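PDB 7K46: aspartate carbamoyltransferase from Leishmania major, which probably catalyses the transfer of the carbamoyl group from carbamoyl phosphate to L-aspartate, an early step of de novo pyrimidine synthesis. Local coordinates for residues S14-A19 and Q122-A127. Numbering follows the deposited sequence. Where two conformers were deposited one is given.
Sequences SVASAA and QAMSVA. With EDO (1,2-ethanediol), chain B.
Ser14 meets Met124 through its methylene: CB lies 4.1 Å from SD, while its hydroxyl OG accepts a hydrogen bond from the backbone N of Ile131. Met124 reaches out from helix 117-126 with an extended chi2 of -169°, which carries SD to the loop before the chain bends at chi3 (-52°) toward CE. Val15 points away from the helix, against Met132 and Pro142, and its backbone pairs with Ile131 and Asn133, which brings the loop alongside strand 131-133. That strand is the outermost, within this chain, of the parallel sheet in the carbamoyl-phosphate-binding domain, an alpha/beta fold; the Met124 side chain bridges from helix 117-126 to the loop beside it, touching Ile131 on the way. At Ala16 the methyl CB approaches SD to 4.3 Å, the apolar pair of this contact; the two segments together bury just 100 Å², and none of the three touching residues is buried. Ser17 opens an ST turn: in the conformer given, its OG accepts from Ala19 N at 3.0 Å with an N-H...O angle of 150°, and OG is also hydrogen-bonded to Glu140 OE1. Ala18 packs on Ala145 of helix 142-156.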
# COMPACT_ATOMS: atom_id res chain seq x y z
N SER A 14 -23.00 5.71 6.89
CA SER A 14 -22.26 6.23 5.74
C SER A 14 -22.30 7.75 5.76
O SER A 14 -23.26 8.37 6.22
CB SER A 14 -22.86 5.71 4.43
OG SER A 14 -22.65 4.31 4.26
N VAL A 15 -21.23 8.36 5.25
CA VAL A 15 -21.10 9.82 5.19
C VAL A 15 -21.08 10.18 3.71
O VAL A 15 -20.03 10.10 3.05
CB VAL A 15 -19.86 10.32 5.94
CG1 VAL A 15 -19.71 11.83 5.76
CG2 VAL A 15 -19.99 9.97 7.43
N ALA A 16 -22.24 10.55 3.19
CA ALA A 16 -22.41 10.82 1.77
C ALA A 16 -22.37 12.30 1.43
O ALA A 16 -21.89 12.66 0.35
CB ALA A 16 -23.73 10.23 1.26
N SER A 17 -22.89 13.15 2.31
CA SER A 17 -23.00 14.57 2.05
C SER A 17 -22.90 15.32 3.38
O SER A 17 -23.41 14.86 4.39
CB SER A 17 -24.32 14.92 1.36
OG SER A 17 -24.57 16.32 1.38
N ALA A 18 -22.25 16.48 3.35
CA ALA A 18 -22.19 17.30 4.56
C ALA A 18 -23.57 17.81 4.94
O ALA A 18 -23.79 18.16 6.11
CB ALA A 18 -21.22 18.46 4.36
N ALA A 19 -24.51 17.84 4.00
CA ALA A 19 -25.87 18.25 4.34
C ALA A 19 -26.56 17.27 5.29
O ALA A 19 -27.62 17.59 5.84
CB ALA A 19 -26.70 18.42 3.06
N GLN A 122 -25.02 3.41 -6.32
CA GLN A 122 -24.88 1.97 -6.56
C GLN A 122 -24.15 1.29 -5.41
O GLN A 122 -24.52 0.19 -5.00
CB GLN A 122 -24.15 1.75 -7.87
CG GLN A 122 -24.92 2.22 -9.08
CD GLN A 122 -24.04 2.28 -10.31
OE1 GLN A 122 -22.84 2.01 -10.25
NE2 GLN A 122 -24.63 2.65 -11.45
N ALA A 123 -23.09 1.93 -4.90
CA ALA A 123 -22.33 1.35 -3.81
C ALA A 123 -23.18 1.23 -2.55
O ALA A 123 -23.23 0.17 -1.91
CB ALA A 123 -21.07 2.18 -3.54
N MET A 124 -23.88 2.30 -2.19
CA MET A 124 -24.72 2.24 -1.00
C MET A 124 -25.91 1.31 -1.17
O MET A 124 -26.47 0.85 -0.17
CB MET A 124 -25.18 3.65 -0.61
CG MET A 124 -24.00 4.50 -0.09
SD MET A 124 -24.52 6.05 0.67
CE MET A 124 -25.56 6.72 -0.63
N SER A 125 -26.30 1.00 -2.42
CA SER A 125 -27.42 0.09 -2.63
C SER A 125 -27.11 -1.34 -2.19
O SER A 125 -28.04 -2.12 -1.97
CB SER A 125 -27.84 0.10 -4.11
OG SER A 125 -27.05 -0.79 -4.90
N VAL A 126 -25.83 -1.70 -2.07
CA VAL A 126 -25.46 -3.05 -1.66
C VAL A 126 -24.52 -3.09 -0.46
O VAL A 126 -24.36 -4.16 0.16
CB VAL A 126 -24.81 -3.83 -2.83
CG1 VAL A 126 -25.78 -3.96 -4.01
CG2 VAL A 126 -23.48 -3.19 -3.25
N ALA A 127 -23.87 -1.99 -0.08
CA ALA A 127 -22.87 -2.04 0.98
C ALA A 127 -23.49 -2.42 2.31
O ALA A 127 -24.62 -2.03 2.63
CB ALA A 127 -22.15 -0.70 1.11
C1 EDO B . -21.30 4.83 -13.23
O1 EDO B . -20.03 4.87 -13.90
C2 EDO B . -21.14 4.15 -11.87
O2 EDO B . -20.57 2.84 -12.03